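Long-range contacts in probable disease resistance protein At5g66900 (Arabidopsis thaliana, PDB 7L7W), which acts as a plant "helper" immune receptor that forms calcium-permeable, nonselective cation channels and probably confers disease resistance: residues 23-34 against 79-90; 36-44 against 97-105. The protein carries 2 engineered substitutions. All blocks are in the same frame, centred on the assembly; numbering follows the deposited sequence.

Contact 1: 23-34 against 79-90. With NI (nickel (II) ion), chain B.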
# COMPACT_ATOMS: atom_id res chain seq x y z
N LEU A 23 12.82 -27.71 -8.34
CA LEU A 23 13.01 -26.37 -7.82
C LEU A 23 12.04 -25.37 -8.45
O LEU A 23 11.71 -24.37 -7.81
CB LEU A 23 14.46 -25.95 -8.02
CG LEU A 23 14.83 -24.49 -7.79
CD1 LEU A 23 15.13 -24.29 -6.32
CD2 LEU A 23 16.06 -24.11 -8.62
N LEU A 24 11.57 -25.62 -9.67
CA LEU A 24 10.59 -24.69 -10.23
C LEU A 24 9.18 -24.94 -9.68
O LEU A 24 8.42 -23.99 -9.47
CB LEU A 24 10.58 -24.80 -11.75
CG LEU A 24 9.69 -23.73 -12.41
CD1 LEU A 24 10.10 -22.30 -11.97
CD2 LEU A 24 9.75 -23.88 -13.92
N LYS A 25 8.81 -26.20 -9.45
CA LYS A 25 7.50 -26.48 -8.89
C LYS A 25 7.38 -25.90 -7.49
O LYS A 25 6.29 -25.44 -7.10
CB LYS A 25 7.24 -27.99 -8.88
CG LYS A 25 5.81 -28.38 -8.46
CD LYS A 25 4.88 -28.53 -9.67
CE LYS A 25 3.44 -28.23 -9.30
NZ LYS A 25 2.64 -28.02 -10.54
N VAL A 26 8.47 -25.91 -6.72
CA VAL A 26 8.41 -25.30 -5.40
C VAL A 26 8.06 -23.82 -5.52
O VAL A 26 7.18 -23.30 -4.81
CB VAL A 26 9.72 -25.49 -4.63
CG1 VAL A 26 9.73 -24.59 -3.39
CG2 VAL A 26 9.92 -26.94 -4.24
N VAL A 27 8.75 -23.12 -6.42
CA VAL A 27 8.56 -21.68 -6.57
C VAL A 27 7.14 -21.38 -7.06
O VAL A 27 6.53 -20.38 -6.66
CB VAL A 27 9.65 -21.11 -7.50
CG1 VAL A 27 9.46 -19.60 -7.73
CG2 VAL A 27 11.04 -21.37 -6.91
N ILE A 28 6.59 -22.26 -7.90
CA ILE A 28 5.22 -22.06 -8.37
C ILE A 28 4.25 -22.22 -7.21
O ILE A 28 3.37 -21.36 -7.00
CB ILE A 28 4.87 -23.01 -9.52
CG1 ILE A 28 5.74 -22.72 -10.73
CG2 ILE A 28 3.43 -22.82 -9.94
CD1 ILE A 28 5.57 -23.77 -11.83
N ASP A 29 4.38 -23.29 -6.44
CA ASP A 29 3.44 -23.54 -5.36
C ASP A 29 3.51 -22.46 -4.29
O ASP A 29 2.50 -22.17 -3.64
CB ASP A 29 3.68 -24.91 -4.75
CG ASP A 29 3.56 -26.03 -5.76
OD1 ASP A 29 2.67 -25.94 -6.65
OD2 ASP A 29 4.36 -26.99 -5.68
N GLU A 30 4.69 -21.85 -4.11
CA GLU A 30 4.80 -20.74 -3.17
C GLU A 30 4.22 -19.46 -3.73
O GLU A 30 3.60 -18.68 -3.00
CB GLU A 30 6.25 -20.51 -2.75
CG GLU A 30 6.84 -21.58 -1.84
CD GLU A 30 6.08 -21.79 -0.54
OE1 GLU A 30 5.34 -20.87 -0.08
OE2 GLU A 30 6.20 -22.90 0.02
N ALA A 31 4.42 -19.19 -5.03
CA ALA A 31 3.90 -17.95 -5.60
C ALA A 31 2.38 -17.98 -5.66
O ALA A 31 1.73 -16.95 -5.43
CB ALA A 31 4.46 -17.72 -6.99
N LYS A 32 1.81 -19.14 -5.96
CA LYS A 32 0.36 -19.23 -6.14
C LYS A 32 -0.38 -18.78 -4.88
O LYS A 32 -1.49 -18.23 -4.98
CB LYS A 32 -0.02 -20.65 -6.55
CG LYS A 32 -0.05 -20.86 -8.06
CD LYS A 32 -0.38 -22.31 -8.41
CE LYS A 32 -0.45 -22.52 -9.92
NZ LYS A 32 -0.47 -23.96 -10.29
N LYS A 33 0.24 -18.95 -3.70
CA LYS A 33 -0.42 -18.64 -2.44
C LYS A 33 -0.84 -17.18 -2.34
O LYS A 33 -1.81 -16.86 -1.63
CB LYS A 33 0.50 -19.01 -1.27
CG LYS A 33 0.76 -20.51 -1.09
CD LYS A 33 1.67 -20.80 0.10
CE LYS A 33 2.28 -22.20 0.04
NZ LYS A 33 3.34 -22.39 1.08
N PHE A 34 -0.14 -16.26 -3.02
CA PHE A 34 -0.43 -14.82 -2.91
C PHE A 34 -1.45 -14.40 -3.98
O PHE A 34 -1.18 -13.56 -4.85
CB PHE A 34 0.87 -14.02 -3.03
CG PHE A 34 1.90 -14.39 -1.99
CD1 PHE A 34 1.67 -14.15 -0.64
CD2 PHE A 34 3.10 -14.96 -2.36
CE1 PHE A 34 2.62 -14.51 0.32
CE2 PHE A 34 4.06 -15.32 -1.40
CZ PHE A 34 3.82 -15.10 -0.06
N ILE A 79 15.77 -19.07 -11.89
CA ILE A 79 14.81 -19.73 -11.00
C ILE A 79 15.13 -19.39 -9.55
O ILE A 79 14.22 -19.26 -8.72
CB ILE A 79 14.82 -21.25 -11.26
CG1 ILE A 79 14.32 -21.54 -12.67
CG2 ILE A 79 13.94 -21.96 -10.27
CD1 ILE A 79 14.54 -23.00 -13.13
N GLU A 80 16.41 -19.19 -9.22
CA GLU A 80 16.75 -18.85 -7.84
C GLU A 80 16.42 -17.40 -7.51
O GLU A 80 16.08 -17.10 -6.36
CB GLU A 80 18.22 -19.14 -7.57
CG GLU A 80 18.43 -20.53 -7.02
CD GLU A 80 17.72 -20.77 -5.70
OE1 GLU A 80 16.53 -21.16 -5.72
OE2 GLU A 80 18.36 -20.58 -4.63
N ARG A 81 16.48 -16.49 -8.49
CA ARG A 81 15.96 -15.15 -8.24
C ARG A 81 14.45 -15.18 -7.98
O ARG A 81 13.95 -14.51 -7.07
CB ARG A 81 16.30 -14.23 -9.40
CG ARG A 81 17.79 -13.89 -9.45
CD ARG A 81 18.24 -13.55 -10.85
NE ARG A 81 17.37 -12.53 -11.43
CZ ARG A 81 17.19 -12.37 -12.74
NH1 ARG A 81 17.81 -13.17 -13.61
NH2 ARG A 81 16.37 -11.41 -13.17
N ALA A 82 13.70 -15.98 -8.77
CA ALA A 82 12.28 -16.12 -8.47
C ALA A 82 12.08 -16.66 -7.06
O ALA A 82 11.22 -16.18 -6.32
CB ALA A 82 11.58 -17.00 -9.50
N ASP A 83 12.88 -17.66 -6.67
CA ASP A 83 12.73 -18.26 -5.35
C ASP A 83 12.95 -17.23 -4.25
O ASP A 83 12.12 -17.07 -3.34
CB ASP A 83 13.70 -19.44 -5.21
CG ASP A 83 13.38 -20.36 -4.04
OD1 ASP A 83 12.41 -20.10 -3.31
OD2 ASP A 83 14.09 -21.37 -3.85
N VAL A 84 14.05 -16.49 -4.33
CA VAL A 84 14.37 -15.50 -3.31
C VAL A 84 13.29 -14.43 -3.23
O VAL A 84 12.86 -14.03 -2.13
CB VAL A 84 15.76 -14.89 -3.60
CG1 VAL A 84 15.93 -13.59 -2.85
CG2 VAL A 84 16.85 -15.89 -3.23
N ALA A 85 12.84 -13.94 -4.40
CA ALA A 85 11.82 -12.90 -4.42
C ALA A 85 10.52 -13.38 -3.79
O ALA A 85 9.90 -12.67 -2.98
CB ALA A 85 11.59 -12.43 -5.86
N VAL A 86 10.11 -14.61 -4.12
CA VAL A 86 8.88 -15.15 -3.56
C VAL A 86 9.00 -15.30 -2.05
O VAL A 86 8.06 -15.01 -1.31
CB VAL A 86 8.54 -16.49 -4.23
CG1 VAL A 86 7.66 -17.33 -3.33
CG2 VAL A 86 7.85 -16.25 -5.56
N ARG A 87 10.16 -15.75 -1.57
CA ARG A 87 10.26 -15.97 -0.14
C ARG A 87 10.33 -14.66 0.63
O ARG A 87 9.98 -14.64 1.81
CB ARG A 87 11.45 -16.87 0.19
CG ARG A 87 11.45 -18.11 -0.68
CD ARG A 87 11.94 -19.33 0.04
NE ARG A 87 10.84 -20.12 0.58
CZ ARG A 87 10.53 -21.35 0.18
NH1 ARG A 87 9.51 -22.00 0.73
NH2 ARG A 87 11.23 -21.93 -0.77
N LYS A 88 10.74 -13.56 -0.03
CA LYS A 88 10.80 -12.29 0.70
C LYS A 88 9.50 -11.48 0.57
O LYS A 88 9.33 -10.50 1.28
CB LYS A 88 11.96 -11.43 0.19
CG LYS A 88 11.66 -10.81 -1.16
CD LYS A 88 12.48 -9.53 -1.49
CE LYS A 88 13.96 -9.68 -1.22
NZ LYS A 88 14.66 -9.00 -2.35
N PHE A 89 8.59 -11.86 -0.34
CA PHE A 89 7.38 -11.06 -0.54
C PHE A 89 6.62 -10.69 0.74
O PHE A 89 6.22 -9.51 0.85
CB PHE A 89 6.40 -11.75 -1.49
CG PHE A 89 5.17 -10.94 -1.76
CD1 PHE A 89 5.28 -9.68 -2.36
CD2 PHE A 89 3.92 -11.40 -1.40
CE1 PHE A 89 4.15 -8.92 -2.61
CE2 PHE A 89 2.78 -10.64 -1.65
CZ PHE A 89 2.90 -9.39 -2.25
N PRO A 90 6.37 -11.59 1.69
CA PRO A 90 5.62 -11.19 2.89
C PRO A 90 6.23 -10.03 3.66
O PRO A 90 5.52 -9.38 4.44
CB PRO A 90 5.62 -12.47 3.74
CG PRO A 90 5.65 -13.56 2.72
CD PRO A 90 6.58 -13.05 1.64
NI NI B . 16.12 -21.13 -3.52
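The Glu-30 carboxylate lies between two cations: Lys-33 NZ, from its own segment, bonds Glu-30 OE1 at 2.8 Å and OE2 only weakly, and Arg-87 NH1 of the facing helix makes a long salt bridge to OE2 (3.5 Å). The carboxylate and guanidinium planes lie 45° apart, and Glu-30 CG rests over one guanidinium face. Arg-87 NH2 also makes a salt bridge, with a weak hydrogen bond, to Asp-83 OD1. The other oxygen, Asp-83 OD2, binds nickel at 2.1 Å together with Glu-80 OE1 at 2.2 Å and the longer OE2 at 2.6 Å; Glu-80 bends at chi2 (-61°) to reach the metal. Leu-23 CD1 lies against this carboxylate pair, while its CD2 meets Ile-79 CG2. One turn further on, Val-27 is a knob in the hole formed by Ile-79, Ala-82, Asp-83 and Val-86, with CG1 against Ala-82 CB at 3.8 Å. At the far end, the edge of Phe-89 meets the face of Phe-34 in a T-shaped stack, centroids 4.8 Å apart. In the four-helix bundle of the CC-R domain the two helical segments run in the same direction, axes 29° apart; Val-27 and Ala-31 also pack on helix 38-60, Ala-82 and Ala-85 on helix 97-114.

Contact 2: 36-44 against 97-105; sequences AFKPLSKDL and ESEYTRKIE. Engineered in segment 97-105: Glu-97 (natural residue Lys), Glu-99 (natural residue Lys).
The far end of the Phe-37 ring meets Tyr-100 and Thr-101; a chi1 of -172°, CG anti to the backbone N, carries the ring out to helix 97-105. Its CE2 reaches the in-plane edge of the Tyr-100 ring at CE2, 3.9 Å away, while Thr-101 OG1 lies near the plane of the Phe-37 ring, 3.7 Å from CZ. Pro-39 CD sits over the centre of one Phe-37 face. The carboxylate of Glu-97, an engineered residue, also approaches that ring at its edge, with its plane turned by 45°. With chi1 at -60°, Thr-101 turns its hydroxyl back to Glu-97 O, donating a 3.0 Å bond from well above the carbonyl plane, and leaves CG2 facing Pro-39 CG. Ile-104 lays CG1 over the rim of the Tyr-100 ring and turns CG2 to Pro-39 O at 3.8 Å. The Leu-40 side chain crosses that of Tyr-100 at about a right angle, with CD1 3.7 Å from OH, whose polar partner is Ala-85 O. This is helix packing at one end of the four-helix bundle of the RPW8-type CC-R domain: it joins the start of helix 38-60 to that of helix 97-114, with helix 70-88 alongside both through Val-86 and Ala-85, and Tyr-95 of a second subunit packing on Phe-37.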
# COMPACT_ATOMS: atom_id res chain seq x y z
N ALA A 36 -4.03 -12.52 -3.99
CA ALA A 36 -4.40 -11.10 -4.09
C ALA A 36 -3.42 -10.30 -4.93
O ALA A 36 -3.82 -9.33 -5.58
CB ALA A 36 -4.52 -10.48 -2.70
N PHE A 37 -2.13 -10.70 -4.95
CA PHE A 37 -1.06 -9.93 -5.62
C PHE A 37 -0.80 -10.55 -6.98
O PHE A 37 -0.16 -11.60 -7.09
CB PHE A 37 0.20 -9.90 -4.76
CG PHE A 37 1.28 -8.98 -5.28
CD1 PHE A 37 1.07 -7.60 -5.34
CD2 PHE A 37 2.50 -9.49 -5.74
CE1 PHE A 37 2.06 -6.76 -5.83
CE2 PHE A 37 3.49 -8.64 -6.23
CZ PHE A 37 3.27 -7.28 -6.28
N LYS A 38 -1.29 -9.90 -8.03
CA LYS A 38 -1.37 -10.54 -9.34
C LYS A 38 -0.03 -10.68 -10.05
O LYS A 38 0.16 -11.69 -10.74
CB LYS A 38 -2.35 -9.79 -10.24
CG LYS A 38 -3.79 -9.83 -9.72
CD LYS A 38 -4.14 -11.18 -9.13
CE LYS A 38 -5.64 -11.29 -8.87
NZ LYS A 38 -6.04 -12.72 -8.60
N PRO A 39 0.91 -9.72 -9.96
CA PRO A 39 2.23 -9.94 -10.58
C PRO A 39 2.87 -11.25 -10.16
O PRO A 39 3.61 -11.86 -10.95
CB PRO A 39 3.06 -8.74 -10.10
CG PRO A 39 2.05 -7.65 -9.91
CD PRO A 39 0.80 -8.35 -9.40
N LEU A 40 2.59 -11.72 -8.95
CA LEU A 40 3.08 -13.03 -8.54
C LEU A 40 2.14 -14.14 -9.02
O LEU A 40 2.54 -14.97 -9.85
CB LEU A 40 3.24 -13.08 -7.02
CG LEU A 40 4.60 -12.63 -6.48
CD1 LEU A 40 4.68 -12.85 -4.98
CD2 LEU A 40 5.76 -13.35 -7.19
N SER A 41 0.90 -14.15 -8.54
CA SER A 41 0.03 -15.33 -8.65
C SER A 41 -0.62 -15.49 -10.01
O SER A 41 -1.10 -16.58 -10.33
CB SER A 41 -1.06 -15.28 -7.58
OG SER A 41 -1.88 -14.13 -7.75
N LYS A 42 -0.66 -14.43 -10.82
CA LYS A 42 -1.14 -14.57 -12.18
C LYS A 42 0.05 -14.53 -13.14
O LYS A 42 0.36 -15.54 -13.79
CB LYS A 42 -2.17 -13.48 -12.51
CG LYS A 42 -3.26 -13.86 -13.51
CD LYS A 42 -3.80 -12.61 -14.23
CE LYS A 42 -2.65 -11.66 -14.56
NZ LYS A 42 -2.95 -10.57 -15.55
N ASP A 43 0.74 -13.39 -13.20
CA ASP A 43 1.74 -13.16 -14.25
C ASP A 43 2.95 -14.08 -14.10
O ASP A 43 3.34 -14.77 -15.06
CB ASP A 43 2.16 -11.69 -14.23
CG ASP A 43 1.00 -10.76 -14.52
OD1 ASP A 43 0.27 -11.03 -15.49
OD2 ASP A 43 0.80 -9.78 -13.76
N LEU A 44 3.54 -14.12 -12.91
CA LEU A 44 4.75 -14.91 -12.75
C LEU A 44 4.44 -16.41 -12.80
O LEU A 44 5.21 -17.17 -13.40
CB LEU A 44 5.49 -14.53 -11.47
CG LEU A 44 6.92 -15.12 -11.43
CD1 LEU A 44 7.91 -14.50 -12.46
CD2 LEU A 44 7.50 -15.14 -10.02
N GLU A 97 6.28 -1.40 -3.26
CA GLU A 97 5.52 -2.13 -4.28
C GLU A 97 6.12 -1.96 -5.68
O GLU A 97 6.58 -2.94 -6.28
CB GLU A 97 4.06 -1.70 -4.27
CG GLU A 97 3.31 -2.07 -5.54
CD GLU A 97 1.80 -2.01 -5.37
OE1 GLU A 97 1.30 -1.09 -4.65
OE2 GLU A 97 1.13 -2.89 -5.96
N SER A 98 6.11 -0.74 -6.22
CA SER A 98 6.66 -0.50 -7.56
C SER A 98 8.03 -1.15 -7.71
O SER A 98 8.27 -1.90 -8.65
CB SER A 98 6.77 1.00 -7.84
OG SER A 98 5.69 1.72 -7.26
N GLU A 99 8.91 -0.90 -6.75
CA GLU A 99 10.25 -1.46 -6.82
C GLU A 99 10.19 -2.96 -7.04
O GLU A 99 10.69 -3.49 -8.04
CB GLU A 99 10.98 -1.16 -5.52
CG GLU A 99 12.46 -1.21 -5.61
CD GLU A 99 13.09 -0.88 -4.28
OE1 GLU A 99 13.03 -1.75 -3.37
OE2 GLU A 99 13.61 0.26 -4.14
N TYR A 100 9.51 -3.64 -6.12
CA TYR A 100 9.47 -5.09 -6.16
C TYR A 100 8.80 -5.55 -7.44
O TYR A 100 9.27 -6.48 -8.10
CB TYR A 100 8.74 -5.61 -4.94
CG TYR A 100 8.55 -7.10 -4.85
CD1 TYR A 100 9.54 -7.92 -4.31
CD2 TYR A 100 7.36 -7.70 -5.25
CE1 TYR A 100 9.35 -9.29 -4.20
CE2 TYR A 100 7.16 -9.05 -5.14
CZ TYR A 100 8.15 -9.85 -4.62
OH TYR A 100 7.95 -11.21 -4.52
N THR A 101 7.77 -4.83 -7.88
CA THR A 101 7.08 -5.28 -9.07
C THR A 101 8.03 -5.25 -10.27
O THR A 101 8.10 -6.23 -11.02
CB THR A 101 5.83 -4.46 -9.31
OG1 THR A 101 4.97 -4.62 -8.19
CG2 THR A 101 5.10 -4.98 -10.54
N ARG A 102 8.84 -4.19 -10.38
CA ARG A 102 9.80 -4.12 -11.48
C ARG A 102 10.73 -5.32 -11.45
O ARG A 102 10.90 -6.01 -12.46
CB ARG A 102 10.59 -2.81 -11.43
CG ARG A 102 9.77 -1.54 -11.72
CD ARG A 102 8.58 -1.81 -12.66
NE ARG A 102 7.54 -0.78 -12.58
CZ ARG A 102 6.41 -0.90 -11.88
NH1 ARG A 102 6.18 -2.02 -11.21
NH2 ARG A 102 5.51 0.08 -11.85
N LYS A 103 11.25 -5.64 -10.26
CA LYS A 103 12.10 -6.82 -10.10
C LYS A 103 11.37 -8.08 -10.58
O LYS A 103 11.88 -8.83 -11.42
CB LYS A 103 12.52 -6.91 -8.63
CG LYS A 103 13.50 -7.96 -8.21
CD LYS A 103 13.85 -7.78 -6.71
CE LYS A 103 13.94 -6.27 -6.33
NZ LYS A 103 14.93 -5.94 -5.24
N ILE A 104 10.13 -8.28 -10.11
CA ILE A 104 9.38 -9.47 -10.51
C ILE A 104 9.20 -9.49 -12.02
O ILE A 104 9.39 -10.54 -12.66
CB ILE A 104 8.02 -9.51 -9.79
CG1 ILE A 104 8.25 -9.76 -8.31
CG2 ILE A 104 7.19 -10.64 -10.31
CD1 ILE A 104 9.24 -10.85 -8.06
N GLU A 105 8.91 -8.33 -12.61
CA GLU A 105 8.71 -8.28 -14.05
C GLU A 105 9.98 -8.70 -14.78
O GLU A 105 9.93 -9.48 -15.74
CB GLU A 105 8.27 -6.88 -14.48
CG GLU A 105 6.79 -6.63 -14.24
CD GLU A 105 6.39 -5.16 -14.42
OE1 GLU A 105 7.31 -4.30 -14.49
OE2 GLU A 105 5.17 -4.87 -14.50

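From the N terminus, helix 20-32 supplies the first half of contact 1 and, after a short turn, the start of helix 38-60 supplies the first half of contact 2. Helix 70-88 then returns to close contact 1 across 44 intervening residues, and helix 97-114 closes contact 2 across 52. The segments alternate, so the two loops cross, and each contact joins one pair of the bundle's four main helices. Their centres lie about 11 Å apart on the same side of the chain's centre. Ala-85 O of contact 1 probably accepts a hydrogen bond from Tyr-100 OH of contact 2, and Phe-89 of contact 1 stacks on Phe-37 of contact 2. Both contacts reach the second subunit.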